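Local atomic coordinates of Beta/alpha-amylase (Paenibacillus polymyxa, PDB entry 3VOC), a protein that hydrolyses alpha-1,4-glucosidic linkages of starch, its family 14 beta-amylase domain removing maltose units from non-reducing chain ends. Residues Y169-F183 with W285-A299. Residues are numbered along the deposited sequence; the frame is centred on the assembly and turned at random. Where two conformers were deposited one is given.
Sequences YYPAAGWSYPGRGKF and WQMNNPAMPHGTEQA. With EDO (1,2-ethanediol), chain E.
Gly179 O is gripped by two indole N-H groups, Trp285 NE1 at 2.8 Å across the contact and Trp175 NE1 at 2.8 Å from its own loop, reaching it from opposite faces of the carbonyl plane. The preceding carbonyl, Pro178 O, takes a nearly straight bond from Gln286 NE2 (2.7 Å, 174° at the hydrogen), which also serves Pro333 O. The Trp285 indole, swung between its backbone N and carbonyl carbon (chi1 60°), points its six-membered edge into the face of Tyr169 in a T-shaped pair, planes at 90°, with Trp285 CH2 3.9 Å from Tyr169 CZ. Tyr177 sets its own edge on one indole face, where Tyr177 CE1 lies 3.4 Å from Trp285 CG, while Thr296 CG2 covers the other. Thr296 OG1 bonds back to Trp285 O. Farther along, the Arg180 guanidinium forms salt bridges with Glu113 and Asp229; one water bridges Arg180 O to Thr296 O. Tyr169 lies near Glu163, the predicted proton donor, and Tyr177 near His284, which probably binds substrate. Fixed in rotation by its N-H bond and by rings, Trp285 thus ties the loop after strand 153-156 to the segment leading into helix 295-300 of the TIM barrel, beside the probable active site.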
ATOM      1  N   TYR A 169      12.037  -3.162  -1.672  1.00 16.51           N
ATOM      2  CA  TYR A 169      12.697  -2.883  -2.947  1.00 17.30           C
ATOM      3  C   TYR A 169      12.798  -1.365  -3.151  1.00 17.99           C
ATOM      4  O   TYR A 169      11.788  -0.652  -3.158  1.00 18.18           O
ATOM      5  CB  TYR A 169      11.997  -3.618  -4.113  1.00 17.49           C
ATOM      6  CG  TYR A 169      10.631  -3.058  -4.504  1.00 18.64           C
ATOM      7  CD1 TYR A 169       9.458  -3.429  -3.826  1.00 17.43           C
ATOM      8  CD2 TYR A 169      10.523  -2.151  -5.560  1.00 19.39           C
ATOM      9  CE1 TYR A 169       8.208  -2.886  -4.202  1.00 20.59           C
ATOM     10  CE2 TYR A 169       9.307  -1.622  -5.941  1.00 21.39           C
ATOM     11  CZ  TYR A 169       8.156  -1.988  -5.267  1.00 22.45           C
ATOM     12  OH  TYR A 169       6.972  -1.435  -5.686  1.00 26.67           O
ATOM     13  N   TYR A 170      14.026  -0.877  -3.312  1.00 17.85           N
ATOM     14  CA  TYR A 170      14.282   0.561  -3.219  1.00 17.91           C
ATOM     15  C   TYR A 170      15.526   0.901  -4.033  1.00 17.72           C
ATOM     16  O   TYR A 170      16.641   0.494  -3.661  1.00 17.33           O
ATOM     17  CB  TYR A 170      14.477   0.949  -1.755  1.00 17.24           C
ATOM     18  CG  TYR A 170      14.306   2.421  -1.420  1.00 17.82           C
ATOM     19  CD1 TYR A 170      13.112   3.090  -1.698  1.00 17.24           C
ATOM     20  CD2 TYR A 170      15.324   3.125  -0.761  1.00 16.10           C
ATOM     21  CE1 TYR A 170      12.953   4.434  -1.368  1.00 17.60           C
ATOM     22  CE2 TYR A 170      15.174   4.478  -0.431  1.00 14.96           C
ATOM     23  CZ  TYR A 170      13.986   5.119  -0.730  1.00 16.96           C
ATOM     24  OH  TYR A 170      13.801   6.441  -0.376  1.00 15.54           O
ATOM     25  N   PRO A 171      15.337   1.631  -5.151  1.00 17.79           N
ATOM     26  CA  PRO A 171      16.459   1.962  -6.045  1.00 17.97           C
ATOM     27  C   PRO A 171      17.649   2.554  -5.292  1.00 18.72           C
ATOM     28  O   PRO A 171      18.793   2.155  -5.538  1.00 18.73           O
ATOM     29  CB  PRO A 171      15.846   2.969  -7.021  1.00 18.13           C
ATOM     30  CG  PRO A 171      14.396   2.514  -7.141  1.00 18.42           C
ATOM     31  CD  PRO A 171      14.029   2.001  -5.734  1.00 17.55           C
ATOM     32  N   ALA A 172      17.388   3.455  -4.339  1.00 18.96           N
ATOM     33  CA  ALA A 172      18.474   4.117  -3.626  1.00 19.59           C
ATOM     34  C   ALA A 172      19.266   3.186  -2.724  1.00 19.70           C
ATOM     35  O   ALA A 172      20.390   3.515  -2.341  1.00 20.11           O
ATOM     36  CB  ALA A 172      17.966   5.359  -2.850  1.00 20.08           C
ATOM     37  N   ALA A 173      18.692   2.021  -2.396  1.00 19.70           N
ATOM     38  CA  ALA A 173      19.397   0.978  -1.654  1.00 19.57           C
ATOM     39  C   ALA A 173      20.160   0.015  -2.572  1.00 19.81           C
ATOM     40  O   ALA A 173      20.732  -0.962  -2.098  1.00 19.80           O
ATOM     41  CB  ALA A 173      18.411   0.197  -0.767  1.00 19.79           C
ATOM     42  N   GLY A 174      20.164   0.286  -3.874  1.00 19.77           N
ATOM     43  CA  GLY A 174      20.865  -0.574  -4.848  1.00 19.55           C
ATOM     44  C   GLY A 174      19.965  -1.530  -5.629  1.00 19.77           C
ATOM     45  O   GLY A 174      20.442  -2.314  -6.465  1.00 19.91           O
ATOM     46  N   TRP A 175      18.659  -1.472  -5.372  1.00 19.46           N
ATOM     47  CA  TRP A 175      17.722  -2.393  -6.020  1.00 18.89           C
ATOM     48  C   TRP A 175      17.501  -2.001  -7.480  1.00 18.99           C
ATOM     49  O   TRP A 175      17.398  -0.827  -7.792  1.00 18.49           O
ATOM     50  CB  TRP A 175      16.378  -2.396  -5.286  1.00 18.53           C
ATOM     51  CG  TRP A 175      15.332  -3.211  -5.967  1.00 17.79           C
ATOM     52  CD1 TRP A 175      15.117  -4.549  -5.812  1.00 15.87           C
ATOM     53  CD2 TRP A 175      14.379  -2.754  -6.940  1.00 17.31           C
ATOM     54  NE1 TRP A 175      14.080  -4.956  -6.633  1.00 17.42           N
ATOM     55  CE2 TRP A 175      13.609  -3.874  -7.330  1.00 17.43           C
ATOM     56  CE3 TRP A 175      14.107  -1.509  -7.528  1.00 17.96           C
ATOM     57  CZ2 TRP A 175      12.570  -3.787  -8.275  1.00 19.09           C
ATOM     58  CZ3 TRP A 175      13.071  -1.421  -8.472  1.00 17.86           C
ATOM     59  CH2 TRP A 175      12.318  -2.555  -8.834  1.00 19.34           C
ATOM     60  N   SER A 176      17.424  -2.999  -8.358  1.00 19.05           N
ATOM     61  CA  SER A 176      16.854  -2.809  -9.696  1.00 19.14           C
ATOM     62  C   SER A 176      16.022  -4.029 -10.065  1.00 18.83           C
ATOM     63  O   SER A 176      16.293  -5.149  -9.622  1.00 18.53           O
ATOM     64  CB  SER A 176      17.948  -2.547 -10.748  1.00 20.11           C
ATOM     65  OG  SER A 176      18.837  -3.639 -10.802  1.00 21.14           O
ATOM     66  N   TYR A 177      14.980  -3.810 -10.856  1.00 18.82           N
ATOM     67  CA  TYR A 177      14.100  -4.894 -11.268  1.00 18.46           C
ATOM     68  C   TYR A 177      14.950  -5.907 -12.058  1.00 18.65           C
ATOM     69  O   TYR A 177      15.835  -5.492 -12.806  1.00 18.30           O
ATOM     70  CB  TYR A 177      12.985  -4.308 -12.130  1.00 18.42           C
ATOM     71  CG  TYR A 177      11.907  -5.287 -12.532  1.00 18.24           C
ATOM     72  CD1 TYR A 177      10.897  -5.650 -11.629  1.00 17.23           C
ATOM     73  CD2 TYR A 177      11.880  -5.831 -13.824  1.00 18.04           C
ATOM     74  CE1 TYR A 177       9.901  -6.542 -11.995  1.00 16.59           C
ATOM     75  CE2 TYR A 177      10.870  -6.726 -14.214  1.00 17.67           C
ATOM     76  CZ  TYR A 177       9.885  -7.071 -13.284  1.00 17.58           C
ATOM     77  OH  TYR A 177       8.893  -7.951 -13.627  1.00 16.85           O
ATOM     78  N   PRO A 178      14.720  -7.225 -11.877  1.00 17.78           N
ATOM     79  CA  PRO A 178      13.722  -7.903 -11.040  1.00 17.82           C
ATOM     80  C   PRO A 178      14.277  -8.416  -9.701  1.00 17.07           C
ATOM     81  O   PRO A 178      13.936  -9.517  -9.286  1.00 16.99           O
ATOM     82  CB  PRO A 178      13.338  -9.098 -11.912  1.00 17.73           C
ATOM     83  CG  PRO A 178      14.702  -9.506 -12.550  1.00 17.60           C
ATOM     84  CD  PRO A 178      15.509  -8.202 -12.662  1.00 18.31           C
ATOM     85  N   GLY A 179      15.126  -7.630  -9.045  1.00 17.30           N
ATOM     86  CA  GLY A 179      15.704  -8.023  -7.751  1.00 16.48           C
ATOM     87  C   GLY A 179      14.595  -8.337  -6.757  1.00 16.38           C
ATOM     88  O   GLY A 179      13.551  -7.668  -6.734  1.00 15.53           O
ATOM     89  N   ARG A 180      14.785  -9.368  -5.945  1.00 16.14           N
ATOM     90  CA  ARG A 180      13.739  -9.724  -4.979  1.00 16.69           C
ATOM     91  C   ARG A 180      13.643  -8.670  -3.885  1.00 16.64           C
ATOM     92  O   ARG A 180      12.671  -8.643  -3.128  1.00 16.47           O
ATOM     93  CB  ARG A 180      13.974 -11.102  -4.351  1.00 17.68           C
ATOM     94  CG  ARG A 180      15.253 -11.201  -3.567  1.00 18.58           C
ATOM     95  CD  ARG A 180      15.152 -12.042  -2.283  1.00 20.01           C
ATOM     96  NE  ARG A 180      16.427 -11.832  -1.600  1.00 20.30           N
ATOM     97  CZ  ARG A 180      16.586 -11.382  -0.363  1.00 21.01           C
ATOM     98  NH1 ARG A 180      15.542 -11.178   0.438  1.00 21.84           N
ATOM     99  NH2 ARG A 180      17.815 -11.173   0.088  1.00 22.39           N
ATOM    100  N   GLY A 181      14.657  -7.810  -3.813  1.00 15.66           N
ATOM    101  CA  GLY A 181      14.757  -6.850  -2.724  1.00 15.56           C
ATOM    102  C   GLY A 181      15.394  -7.498  -1.514  1.00 15.96           C
ATOM    103  O   GLY A 181      16.114  -8.512  -1.638  1.00 15.55           O
ATOM    104  N   LYS A 182      15.145  -6.924  -0.337  1.00 15.52           N
ATOM    105  CA  LYS A 182      15.795  -7.401   0.892  1.00 15.81           C
ATOM    106  C   LYS A 182      14.824  -7.344   2.067  1.00 15.72           C
ATOM    107  O   LYS A 182      13.927  -6.487   2.087  1.00 15.53           O
ATOM    108  CB  LYS A 182      17.044  -6.559   1.213  1.00 15.13           C
ATOM    109  CG  LYS A 182      18.187  -6.763   0.229  1.00 16.20           C
ATOM    110  CD  LYS A 182      19.361  -5.836   0.472  1.00 15.19           C
ATOM    111  CE  LYS A 182      20.440  -6.034  -0.616  1.00 18.17           C
ATOM    112  NZ  LYS A 182      21.600  -5.109  -0.375  1.00 18.01           N
ATOM    113  N   PHE A 183      15.006  -8.260   3.030  1.00 15.10           N
ATOM    114  CA  PHE A 183      14.316  -8.182   4.326  1.00 15.65           C
ATOM    115  C   PHE A 183      14.657  -6.865   5.037  1.00 15.69           C
ATOM    116  O   PHE A 183      15.747  -6.332   4.866  1.00 16.58           O
ATOM    117  CB  PHE A 183      14.667  -9.387   5.222  1.00 15.05           C
ATOM    118  CG  PHE A 183      14.102 -10.698   4.735  1.00 14.51           C
ATOM    119  CD1 PHE A 183      14.944 -11.749   4.407  1.00 14.93           C
ATOM    120  CD2 PHE A 183      12.731 -10.890   4.629  1.00 15.42           C
ATOM    121  CE1 PHE A 183      14.432 -12.962   3.950  1.00 15.29           C
ATOM    122  CE2 PHE A 183      12.202 -12.116   4.172  1.00 13.54           C
ATOM    123  CZ  PHE A 183      13.056 -13.151   3.838  1.00 14.50           C
ATOM    124  N   TRP A 285       7.079 -10.290  -9.239  1.00 15.97           N
ATOM    125  CA  TRP A 285       8.310 -10.835  -9.825  1.00 16.04           C
ATOM    126  C   TRP A 285       9.030 -11.780  -8.865  1.00 16.47           C
ATOM    127  O   TRP A 285       8.824 -11.710  -7.650  1.00 16.50           O
ATOM    128  CB  TRP A 285       9.214  -9.708 -10.331  1.00 15.88           C
ATOM    129  CG  TRP A 285       9.679  -8.701  -9.316  1.00 16.00           C
ATOM    130  CD1 TRP A 285      10.914  -8.641  -8.735  1.00 16.43           C
ATOM    131  CD2 TRP A 285       8.950  -7.559  -8.822  1.00 15.16           C
ATOM    132  NE1 TRP A 285      10.985  -7.556  -7.889  1.00 15.86           N
ATOM    133  CE2 TRP A 285       9.800  -6.874  -7.931  1.00 14.36           C
ATOM    134  CE3 TRP A 285       7.658  -7.059  -9.043  1.00 16.69           C
ATOM    135  CZ2 TRP A 285       9.401  -5.715  -7.245  1.00 16.83           C
ATOM    136  CZ3 TRP A 285       7.256  -5.895  -8.356  1.00 16.08           C
ATOM    137  CH2 TRP A 285       8.129  -5.248  -7.468  1.00 15.08           C
ATOM    138  N   GLN A 286       9.843 -12.687  -9.414  1.00 16.78           N
ATOM    139  CA  GLN A 286      10.431 -13.808  -8.643  1.00 16.99           C
ATOM    140  C   GLN A 286       9.396 -14.750  -8.014  1.00 17.27           C
ATOM    141  O   GLN A 286       9.698 -15.483  -7.065  1.00 16.96           O
ATOM    142  CB  GLN A 286      11.431 -13.308  -7.587  1.00 17.31           C
ATOM    143  CG  GLN A 286      12.502 -12.368  -8.146  1.00 18.07           C
ATOM    144  CD  GLN A 286      13.284 -12.975  -9.313  1.00 22.00           C
ATOM    145  OE1 GLN A 286      13.222 -14.178  -9.566  1.00 21.49           O
ATOM    146  NE2 GLN A 286      14.005 -12.134 -10.041  1.00 24.10           N
ATOM    147  N   MET A 287       8.175 -14.749  -8.548  1.00 17.25           N
ATOM    148  CA  MET A 287       7.157 -15.643  -8.033  1.00 17.42           C
ATOM    149  C   MET A 287       7.551 -17.107  -8.245  1.00 17.77           C
ATOM    150  O   MET A 287       7.465 -17.905  -7.313  1.00 18.03           O
ATOM    151  CB  MET A 287       5.779 -15.355  -8.666  1.00 17.47           C
ATOM    152  CG  MET A 287       5.099 -14.090  -8.104  1.00 17.70           C
ATOM    153  SD  MET A 287       3.608 -13.696  -9.048  1.00 18.18           S
ATOM    154  CE  MET A 287       2.530 -15.059  -8.570  1.00 18.46           C
ATOM    155  N   ASN A 288       7.983 -17.455  -9.457  1.00 17.26           N
ATOM    156  CA  ASN A 288       8.301 -18.851  -9.769  1.00 17.96           C
ATOM    157  C   ASN A 288       9.792 -19.114 -10.016  1.00 18.09           C
ATOM    158  O   ASN A 288      10.144 -20.073 -10.688  1.00 17.95           O
ATOM    159  CB  ASN A 288       7.461 -19.360 -10.962  1.00 17.48           C
ATOM    160  CG  ASN A 288       7.717 -18.572 -12.218  1.00 17.99           C
ATOM    161  OD1 ASN A 288       7.788 -17.346 -12.175  1.00 16.38           O
ATOM    162  ND2 ASN A 288       7.853 -19.266 -13.353  1.00 16.65           N
ATOM    163  N   ASN A 289      10.655 -18.272  -9.458  1.00 18.29           N
ATOM    164  CA  ASN A 289      12.092 -18.504  -9.495  1.00 18.88           C
ATOM    165  C   ASN A 289      12.396 -19.804  -8.740  1.00 19.53           C
ATOM    166  O   ASN A 289      12.039 -19.944  -7.578  1.00 18.98           O
ATOM    167  CB  ASN A 289      12.834 -17.315  -8.860  1.00 18.92           C
ATOM    168  CG  ASN A 289      14.352 -17.387  -9.044  1.00 19.67           C
ATOM    169  OD1 ASN A 289      14.984 -16.420  -9.462  1.00 23.52           O
ATOM    170  ND2 ASN A 289      14.934 -18.508  -8.697  1.00 18.09           N
ATOM    171  N   PRO A 290      13.046 -20.774  -9.409  1.00 19.79           N
ATOM    172  CA  PRO A 290      13.293 -22.061  -8.733  1.00 20.38           C
ATOM    173  C   PRO A 290      14.141 -21.932  -7.457  1.00 21.09           C
ATOM    174  O   PRO A 290      13.910 -22.665  -6.487  1.00 22.32           O
ATOM    175  CB  PRO A 290      14.019 -22.894  -9.797  1.00 20.05           C
ATOM    176  CG  PRO A 290      14.595 -21.894 -10.763  1.00 20.55           C
ATOM    177  CD  PRO A 290      13.630 -20.727 -10.762  1.00 20.00           C
ATOM    178  N   ALA A 291      15.085 -20.993  -7.452  1.00 20.82           N
ATOM    179  CA  ALA A 291      16.044 -20.823  -6.345  1.00 21.38           C
ATOM    180  C   ALA A 291      15.519 -19.920  -5.220  1.00 21.21           C
ATOM    181  O   ALA A 291      15.969 -20.031  -4.071  1.00 22.49           O
ATOM    182  CB  ALA A 291      17.384 -20.270  -6.879  1.00 21.07           C
ATOM    183  N   MET A 292      14.590 -19.024  -5.528  1.00 20.60           N
ATOM    184  CA  MET A 292      14.007 -18.142  -4.513  0.70 20.68           C
ATOM    185  C   MET A 292      12.504 -17.922  -4.739  1.00 20.30           C
ATOM    186  O   MET A 292      12.065 -16.771  -4.914  1.00 20.26           O
ATOM    187  CB  MET A 292      14.772 -16.810  -4.449  0.70 20.83           C
ATOM    188  CG  MET A 292      14.874 -16.067  -5.801  0.70 21.84           C
ATOM    189  SD  MET A 292      15.426 -14.346  -5.709  0.70 23.35           S
ATOM    190  CE  MET A 292      17.022 -14.603  -4.907  0.70 21.64           C
ATOM    191  N   PRO A 293      11.706 -19.011  -4.736  1.00 20.21           N
ATOM    192  CA  PRO A 293      10.290 -18.868  -5.072  1.00 19.65           C
ATOM    193  C   PRO A 293       9.587 -17.899  -4.119  1.00 19.10           C
ATOM    194  O   PRO A 293       9.757 -17.983  -2.887  1.00 18.74           O
ATOM    195  CB  PRO A 293       9.740 -20.300  -4.929  1.00 19.98           C
ATOM    196  CG  PRO A 293      10.662 -20.949  -3.936  1.00 20.36           C
ATOM    197  CD  PRO A 293      12.012 -20.359  -4.206  1.00 20.16           C
ATOM    198  N   HIS A 294       8.836 -16.960  -4.701  1.00 18.31           N
ATOM    199  CA  HIS A 294       8.119 -15.934  -3.930  1.00 17.68           C
ATOM    200  C   HIS A 294       9.044 -15.044  -3.088  1.00 17.14           C
ATOM    201  O   HIS A 294       8.615 -14.460  -2.090  1.00 16.58           O
ATOM    202  CB  HIS A 294       6.989 -16.564  -3.085  1.00 17.76           C
ATOM    203  CG  HIS A 294       6.003 -17.345  -3.908  1.00 18.60           C
ATOM    204  ND1 HIS A 294       5.066 -16.736  -4.716  1.00 18.46           N
ATOM    205  CD2 HIS A 294       5.850 -18.680  -4.093  1.00 17.84           C
ATOM    206  CE1 HIS A 294       4.361 -17.664  -5.344  1.00 18.66           C
ATOM    207  NE2 HIS A 294       4.817 -18.850  -4.982  1.00 19.06           N
ATOM    208  N   GLY A 295      10.297 -14.908  -3.526  1.00 16.56           N
ATOM    209  CA  GLY A 295      11.300 -14.167  -2.771  1.00 16.89           C
ATOM    210  C   GLY A 295      10.948 -12.701  -2.600  1.00 16.69           C
ATOM    211  O   GLY A 295      11.207 -12.120  -1.536  1.00 16.63           O
ATOM    212  N   THR A 296      10.332 -12.112  -3.624  1.00 16.17           N
ATOM    213  CA  THR A 296       9.966 -10.677  -3.583  1.00 15.88           C
ATOM    214  C   THR A 296       8.834 -10.412  -2.579  1.00 16.23           C
ATOM    215  O   THR A 296       8.919  -9.506  -1.735  1.00 14.93           O
ATOM    216  CB  THR A 296       9.596 -10.166  -4.977  1.00 15.78           C
ATOM    217  OG1 THR A 296      10.610 -10.573  -5.915  1.00 15.07           O
ATOM    218  CG2 THR A 296       9.450  -8.629  -4.996  1.00 16.98           C
ATOM    219  N   GLU A 297       7.779 -11.215  -2.701  1.00 15.99           N
ATOM    220  CA  GLU A 297       6.646 -11.183  -1.789  1.00 16.18           C
ATOM    221  C   GLU A 297       7.097 -11.363  -0.339  1.00 16.43           C
ATOM    222  O   GLU A 297       6.655 -10.628   0.544  1.00 16.84           O
ATOM    223  CB  GLU A 297       5.654 -12.283  -2.160  1.00 16.20           C
ATOM    224  CG  GLU A 297       4.954 -12.065  -3.491  1.00 16.34           C
ATOM    225  CD  GLU A 297       4.375 -13.350  -4.087  1.00 16.78           C
ATOM    226  OE1 GLU A 297       3.162 -13.581  -3.931  1.00 15.41           O
ATOM    227  OE2 GLU A 297       5.135 -14.114  -4.741  1.00 17.65           O
ATOM    228  N   GLN A 298       7.968 -12.338  -0.092  1.00 16.32           N
ATOM    229  CA  GLN A 298       8.435 -12.608   1.269  1.00 16.90           C
ATOM    230  C   GLN A 298       9.219 -11.421   1.859  1.00 16.71           C
ATOM    231  O   GLN A 298       8.974 -11.023   3.015  1.00 16.88           O
ATOM    232  CB  GLN A 298       9.233 -13.918   1.318  1.00 17.33           C
ATOM    233  CG  GLN A 298       8.291 -15.133   1.201  1.00 20.51           C
ATOM    234  CD  GLN A 298       8.971 -16.463   0.971  1.00 24.88           C
ATOM    235  OE1 GLN A 298      10.188 -16.597   1.066  1.00 25.53           O
ATOM    236  NE2 GLN A 298       8.162 -17.475   0.655  1.00 27.51           N
ATOM    237  N   ALA A 299      10.120 -10.836   1.064  1.00 15.31           N
ATOM    238  CA  ALA A 299      10.884  -9.670   1.539  1.00 15.10           C
ATOM    239  C   ALA A 299       9.968  -8.498   1.862  1.00 14.49           C
ATOM    240  O   ALA A 299      10.228  -7.738   2.800  1.00 14.51           O
ATOM    241  CB  ALA A 299      11.953  -9.264   0.533  1.00 14.65           C
TER
HETATM  242  C1  EDO E 504       4.392 -15.465  -0.664  1.00 38.12           C
HETATM  243  O1  EDO E 504       5.129 -16.145   0.354  1.00 37.06           O
HETATM  244  C2  EDO E 504       2.940 -15.892  -0.567  1.00 38.73           C
HETATM  245  O2  EDO E 504       2.840 -17.213  -1.115  1.00 39.61           O
HETATM  246  O   HOH W   1      10.574  -7.292  -2.130  1.00 17.22           O
HETATM  247  O   HOH W   2      13.177 -12.697   0.255  1.00 25.91           O